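Local coordinates for FeoA (Thermococcus thioreducens, PDB 3E19), which probably regulates ferrous iron uptake as a small metal-binding protein of the FeoA family, at residues L7-V18 against L36-S47. Residues are numbered along the deposited sequence; the frame is centred on the assembly and turned at random.
Sequences LSEMGPGDKGIV and LTPGATIQVLES
A water bridges the two segments: S47 OG gives it a proton across 2.6 Å, and it donates in turn to the backbone oxygens of S8 and M10. Beyond it, strands 15-18 and 41-46 pair antiparallel. G16 and I42 form the hydrogen-bonded pair, with I42 N 2.9 Å from G16 O and G16 N bonded to I42 O. K15 faces Q43 and I17 faces T41 in the non-hydrogen-bonded pairs. The ladder runs on into two type II turns. G13 N reaches V44 O at 2.8 Å, and G39 N meets V18 O at 2.8 Å. G13 and G39 have positive phi, where a side chain would strike the preceding carbonyl. Within the first turn, D14 OD2 takes G11 N from above the carboxylate plane.

The apolar face turns inward. With CG1 anti to the backbone N (chi1 165°), I42 sets CD1 against both methyls of L7, a tight fit with L7 CD1 at 3.4 Å. V44 CG2 touches both L7 CD1 and M10 CB, 3.9 Å from the latter. Cutting I42 back to an alanine is likely to open a gap beside the L7 methyls and weaken their packing. V18 CG2 meets L36 CD2 at 4.1 Å. V72 and A69 also touch L7, and I55 backs I42. On the other face, K15 CG crosses Q43 CG at 4.0 Å.

Backbone bonds thus set the register of two neighbouring strands in this SH3-like barrel, while L7, M10, V18, L36, I42 and V44 pack on the inner side, with V18 and V44 also lying against backbone carbonyls.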
ATOM      1  N   LEU C   7     -31.020  -1.081   5.449  1.00 18.65           N
ATOM      2  CA  LEU C   7     -30.236  -1.852   4.524  1.00 18.55           C
ATOM      3  C   LEU C   7     -30.241  -3.309   4.971  1.00 19.17           C
ATOM      4  O   LEU C   7     -30.232  -4.182   4.132  1.00 19.40           O
ATOM      5  CB  LEU C   7     -28.831  -1.285   4.438  1.00 17.64           C
ATOM      6  CG  LEU C   7     -27.746  -2.105   3.770  1.00 19.81           C
ATOM      7  CD1 LEU C   7     -28.156  -2.335   2.377  1.00 23.27           C
ATOM      8  CD2 LEU C   7     -26.428  -1.321   3.887  1.00 18.67           C
ATOM      9  N   SER C   8     -30.273  -3.550   6.279  1.00 20.45           N
ATOM     10  CA  SER C   8     -30.358  -4.916   6.870  1.00 22.36           C
ATOM     11  C   SER C   8     -31.532  -5.758   6.375  1.00 23.47           C
ATOM     12  O   SER C   8     -31.488  -6.997   6.487  1.00 25.26           O
ATOM     13  CB  SER C   8     -30.427  -4.820   8.392  1.00 21.87           C
ATOM     14  OG  SER C   8     -31.544  -4.043   8.815  1.00 23.32           O
ATOM     15  N   GLU C   9     -32.573  -5.112   5.846  1.00 23.88           N
ATOM     16  CA  GLU C   9     -33.749  -5.802   5.352  1.00 25.37           C
ATOM     17  C   GLU C   9     -33.771  -5.993   3.853  1.00 25.93           C
ATOM     18  O   GLU C   9     -34.711  -6.556   3.341  1.00 26.93           O
ATOM     19  CB  GLU C   9     -35.037  -5.112   5.843  1.00 26.02           C
ATOM     20  CG  GLU C   9     -35.203  -5.333   7.306  1.00 28.77           C
ATOM     21  CD  GLU C   9     -36.249  -4.450   7.966  1.00 33.71           C
ATOM     22  OE1 GLU C   9     -37.156  -3.940   7.270  1.00 35.31           O
ATOM     23  OE2 GLU C   9     -36.130  -4.282   9.210  1.00 39.65           O
ATOM     24  N   MET C  10     -32.723  -5.578   3.154  1.00 25.68           N
ATOM     25  CA  MET C  10     -32.717  -5.648   1.715  1.00 25.47           C
ATOM     26  C   MET C  10     -32.012  -6.911   1.248  1.00 25.35           C
ATOM     27  O   MET C  10     -31.161  -7.452   1.910  1.00 26.72           O
ATOM     28  CB  MET C  10     -32.019  -4.431   1.137  1.00 24.98           C
ATOM     29  CG  MET C  10     -32.782  -3.179   1.393  1.00 26.33           C
ATOM     30  SD  MET C  10     -31.848  -1.745   0.848  1.00 27.65           S
ATOM     31  CE  MET C  10     -31.978  -1.928  -0.947  1.00 30.87           C
ATOM     32  N   GLY C  11     -32.368  -7.385   0.090  1.00 26.70           N
ATOM     33  CA  GLY C  11     -31.868  -8.686  -0.344  1.00 27.26           C
ATOM     34  C   GLY C  11     -31.110  -8.554  -1.634  1.00 26.68           C
ATOM     35  O   GLY C  11     -31.240  -7.553  -2.321  1.00 26.06           O
ATOM     36  N   PRO C  12     -30.339  -9.592  -1.983  1.00 27.39           N
ATOM     37  CA  PRO C  12     -29.564  -9.608  -3.201  1.00 27.19           C
ATOM     38  C   PRO C  12     -30.386  -9.107  -4.389  1.00 26.71           C
ATOM     39  O   PRO C  12     -31.576  -9.449  -4.541  1.00 27.49           O
ATOM     40  CB  PRO C  12     -29.218 -11.085  -3.361  1.00 28.15           C
ATOM     41  CG  PRO C  12     -29.074 -11.551  -1.970  1.00 29.36           C
ATOM     42  CD  PRO C  12     -30.178 -10.847  -1.221  1.00 28.00           C
ATOM     43  N   GLY C  13     -29.761  -8.285  -5.210  1.00 25.21           N
ATOM     44  CA  GLY C  13     -30.447  -7.640  -6.293  1.00 25.71           C
ATOM     45  C   GLY C  13     -31.097  -6.301  -5.984  1.00 25.39           C
ATOM     46  O   GLY C  13     -31.297  -5.536  -6.906  1.00 26.69           O
ATOM     47  N   ASP C  14     -31.483  -6.017  -4.735  1.00 25.46           N
ATOM     48  CA  ASP C  14     -32.108  -4.713  -4.422  1.00 25.80           C
ATOM     49  C   ASP C  14     -31.120  -3.579  -4.659  1.00 25.10           C
ATOM     50  O   ASP C  14     -29.903  -3.729  -4.400  1.00 24.04           O
ATOM     51  CB  ASP C  14     -32.552  -4.609  -2.972  1.00 26.11           C
ATOM     52  CG  ASP C  14     -33.632  -5.585  -2.611  1.00 31.43           C
ATOM     53  OD1 ASP C  14     -34.227  -6.181  -3.533  1.00 32.53           O
ATOM     54  OD2 ASP C  14     -33.861  -5.771  -1.390  1.00 36.34           O
ATOM     55  N   LYS C  15     -31.642  -2.451  -5.135  1.00 24.30           N
ATOM     56  CA  LYS C  15     -30.898  -1.207  -5.224  1.00 24.45           C
ATOM     57  C   LYS C  15     -31.700  -0.102  -4.568  1.00 22.34           C
ATOM     58  O   LYS C  15     -32.932  -0.072  -4.675  1.00 20.10           O
ATOM     59  CB  LYS C  15     -30.740  -0.747  -6.664  1.00 25.50           C
ATOM     60  CG  LYS C  15     -30.017  -1.651  -7.601  1.00 29.35           C
ATOM     61  CD  LYS C  15     -29.905  -0.950  -8.969  1.00 30.67           C
ATOM     62  CE  LYS C  15     -29.120   0.381  -8.882  1.00 35.95           C
ATOM     63  NZ  LYS C  15     -28.229   0.691 -10.075  1.00 37.47           N
ATOM     64  N   GLY C  16     -31.002   0.853  -3.993  1.00 20.26           N
ATOM     65  CA  GLY C  16     -31.655   1.999  -3.419  1.00 20.45           C
ATOM     66  C   GLY C  16     -30.712   3.169  -3.148  1.00 19.36           C
ATOM     67  O   GLY C  16     -29.499   3.100  -3.384  1.00 20.33           O
ATOM     68  N   ILE C  17     -31.284   4.214  -2.593  1.00 17.53           N
ATOM     69  CA  ILE C  17     -30.575   5.450  -2.280  1.00 17.94           C
ATOM     70  C   ILE C  17     -30.645   5.628  -0.783  1.00 16.08           C
ATOM     71  O   ILE C  17     -31.731   5.582  -0.193  1.00 16.58           O
ATOM     72  CB  ILE C  17     -31.239   6.691  -2.972  1.00 16.95           C
ATOM     73  CG1 ILE C  17     -31.321   6.520  -4.460  1.00 20.01           C
ATOM     74  CG2 ILE C  17     -30.470   7.992  -2.643  1.00 19.64           C
ATOM     75  CD1 ILE C  17     -32.299   7.523  -5.138  1.00 19.80           C
ATOM     76  N   VAL C  18     -29.510   5.865  -0.147  1.00 15.58           N
ATOM     77  CA  VAL C  18     -29.502   6.109   1.282  1.00 15.01           C
ATOM     78  C   VAL C  18     -30.226   7.414   1.597  1.00 17.39           C
ATOM     79  O   VAL C  18     -29.950   8.453   0.965  1.00 16.90           O
ATOM     80  CB  VAL C  18     -28.067   6.216   1.844  1.00 16.06           C
ATOM     81  CG1 VAL C  18     -28.110   6.493   3.334  1.00 14.51           C
ATOM     82  CG2 VAL C  18     -27.243   4.974   1.467  1.00 14.11           C
ATOM     83  N   LEU C  36     -21.489   5.060   2.649  1.00 18.53           N
ATOM     84  CA  LEU C  36     -22.889   5.105   3.106  1.00 18.38           C
ATOM     85  C   LEU C  36     -23.196   6.426   3.842  1.00 18.28           C
ATOM     86  O   LEU C  36     -22.948   6.588   5.048  1.00 17.45           O
ATOM     87  CB  LEU C  36     -23.225   3.867   3.913  1.00 17.74           C
ATOM     88  CG  LEU C  36     -23.058   2.549   3.185  1.00 19.18           C
ATOM     89  CD1 LEU C  36     -23.101   1.359   4.166  1.00 19.96           C
ATOM     90  CD2 LEU C  36     -24.112   2.451   2.072  1.00 16.75           C
ATOM     91  N   THR C  37     -23.648   7.378   3.031  1.00 18.07           N
ATOM     92  CA  THR C  37     -24.061   8.713   3.403  1.00 19.51           C
ATOM     93  C   THR C  37     -25.334   9.033   2.573  1.00 18.13           C
ATOM     94  O   THR C  37     -25.526   8.454   1.502  1.00 16.75           O
ATOM     95  CB  THR C  37     -22.910   9.744   3.047  1.00 20.36           C
ATOM     96  OG1 THR C  37     -23.199  11.007   3.553  1.00 26.45           O
ATOM     97  CG2 THR C  37     -22.753   9.913   1.611  1.00 20.92           C
ATOM     98  N   PRO C  38     -26.194   9.941   3.061  1.00 17.98           N
ATOM     99  CA  PRO C  38     -27.367  10.264   2.274  1.00 18.52           C
ATOM    100  C   PRO C  38     -27.094  10.665   0.842  1.00 18.81           C
ATOM    101  O   PRO C  38     -26.218  11.489   0.552  1.00 21.16           O
ATOM    102  CB  PRO C  38     -28.059  11.348   3.111  1.00 19.31           C
ATOM    103  CG  PRO C  38     -27.695  10.998   4.474  1.00 18.50           C
ATOM    104  CD  PRO C  38     -26.210  10.680   4.334  1.00 17.97           C
ATOM    105  N   GLY C  39     -27.785   9.982  -0.058  1.00 19.22           N
ATOM    106  CA  GLY C  39     -27.740  10.218  -1.486  1.00 17.74           C
ATOM    107  C   GLY C  39     -26.935   9.214  -2.260  1.00 17.06           C
ATOM    108  O   GLY C  39     -27.081   9.106  -3.440  1.00 16.14           O
ATOM    109  N   ALA C  40     -26.049   8.473  -1.606  1.00 17.48           N
ATOM    110  CA  ALA C  40     -25.339   7.382  -2.260  1.00 17.67           C
ATOM    111  C   ALA C  40     -26.297   6.265  -2.650  1.00 19.08           C
ATOM    112  O   ALA C  40     -27.288   6.041  -1.956  1.00 17.40           O
ATOM    113  CB  ALA C  40     -24.188   6.828  -1.319  1.00 17.77           C
ATOM    114  N   THR C  41     -25.976   5.572  -3.761  1.00 20.26           N
ATOM    115  CA  THR C  41     -26.734   4.427  -4.254  1.00 20.94           C
ATOM    116  C   THR C  41     -26.000   3.153  -3.867  1.00 21.17           C
ATOM    117  O   THR C  41     -24.779   3.062  -3.921  1.00 19.91           O
ATOM    118  CB  THR C  41     -26.959   4.527  -5.763  1.00 21.84           C
ATOM    119  OG1 THR C  41     -27.687   5.731  -6.037  1.00 21.92           O
ATOM    120  CG2 THR C  41     -27.706   3.324  -6.338  1.00 24.30           C
ATOM    121  N   ILE C  42     -26.771   2.203  -3.399  1.00 21.23           N
ATOM    122  CA  ILE C  42     -26.259   0.949  -2.936  1.00 23.11           C
ATOM    123  C   ILE C  42     -26.953  -0.171  -3.709  1.00 23.30           C
ATOM    124  O   ILE C  42     -28.161  -0.090  -3.985  1.00 21.02           O
ATOM    125  CB  ILE C  42     -26.424   0.841  -1.374  1.00 24.02           C
ATOM    126  CG1 ILE C  42     -26.251  -0.592  -0.872  1.00 26.71           C
ATOM    127  CG2 ILE C  42     -27.735   1.364  -0.865  1.00 27.31           C
ATOM    128  CD1 ILE C  42     -25.879  -0.592   0.541  1.00 31.70           C
ATOM    129  N   GLN C  43     -26.177  -1.185  -4.086  1.00 24.10           N
ATOM    130  CA  GLN C  43     -26.721  -2.453  -4.512  1.00 25.97           C
ATOM    131  C   GLN C  43     -26.307  -3.552  -3.582  1.00 24.91           C
ATOM    132  O   GLN C  43     -25.135  -3.671  -3.217  1.00 23.71           O
ATOM    133  CB  GLN C  43     -26.269  -2.844  -5.909  1.00 26.56           C
ATOM    134  CG  GLN C  43     -27.034  -4.076  -6.445  1.00 28.94           C
ATOM    135  CD  GLN C  43     -26.498  -4.534  -7.793  1.00 30.92           C
ATOM    136  OE1 GLN C  43     -26.702  -5.689  -8.213  1.00 39.27           O
ATOM    137  NE2 GLN C  43     -25.768  -3.645  -8.462  1.00 36.00           N
ATOM    138  N   VAL C  44     -27.290  -4.370  -3.223  1.00 24.08           N
ATOM    139  CA  VAL C  44     -27.057  -5.502  -2.381  1.00 24.63           C
ATOM    140  C   VAL C  44     -26.705  -6.668  -3.294  1.00 24.69           C
ATOM    141  O   VAL C  44     -27.456  -6.958  -4.235  1.00 22.64           O
ATOM    142  CB  VAL C  44     -28.274  -5.804  -1.560  1.00 24.99           C
ATOM    143  CG1 VAL C  44     -27.989  -7.023  -0.648  1.00 23.30           C
ATOM    144  CG2 VAL C  44     -28.631  -4.516  -0.768  1.00 24.97           C
ATOM    145  N   LEU C  45     -25.548  -7.275  -3.030  1.00 26.16           N
ATOM    146  CA  LEU C  45     -25.015  -8.361  -3.861  1.00 27.23           C
ATOM    147  C   LEU C  45     -25.238  -9.736  -3.238  1.00 29.28           C
ATOM    148  O   LEU C  45     -25.479 -10.682  -3.949  1.00 28.50           O
ATOM    149  CB  LEU C  45     -23.520  -8.170  -4.098  1.00 27.40           C
ATOM    150  CG  LEU C  45     -23.054  -6.881  -4.768  1.00 27.36           C
ATOM    151  CD1 LEU C  45     -21.605  -7.011  -5.118  1.00 28.39           C
ATOM    152  CD2 LEU C  45     -23.838  -6.581  -6.019  1.00 27.57           C
ATOM    153  N   GLU C  46     -25.115  -9.845  -1.922  1.00 30.79           N
ATOM    154  CA  GLU C  46     -25.263 -11.125  -1.217  1.00 33.37           C
ATOM    155  C   GLU C  46     -25.697 -10.850   0.195  1.00 33.17           C
ATOM    156  O   GLU C  46     -25.317  -9.840   0.781  1.00 31.98           O
ATOM    157  CB  GLU C  46     -23.969 -11.981  -1.129  1.00 33.51           C
ATOM    158  CG  GLU C  46     -22.881 -11.658  -2.116  1.00 36.41           C
ATOM    159  CD  GLU C  46     -21.591 -12.425  -1.853  1.00 39.32           C
ATOM    160  OE1 GLU C  46     -21.627 -13.390  -1.045  1.00 46.15           O
ATOM    161  OE2 GLU C  46     -20.537 -12.050  -2.455  1.00 47.25           O
ATOM    162  N   SER C  47     -26.461 -11.785   0.747  1.00 34.25           N
ATOM    163  CA  SER C  47     -26.873 -11.729   2.132  1.00 35.61           C
ATOM    164  C   SER C  47     -27.208 -13.114   2.651  1.00 37.34           C
ATOM    165  O   SER C  47     -27.614 -13.994   1.869  1.00 38.38           O
ATOM    166  CB  SER C  47     -28.091 -10.833   2.272  1.00 35.38           C
ATOM    167  OG  SER C  47     -28.346 -10.564   3.634  1.00 36.13           O
TER
HETATM  168  O   HOH W   1     -30.021  -8.733   4.504  1.00 62.12           O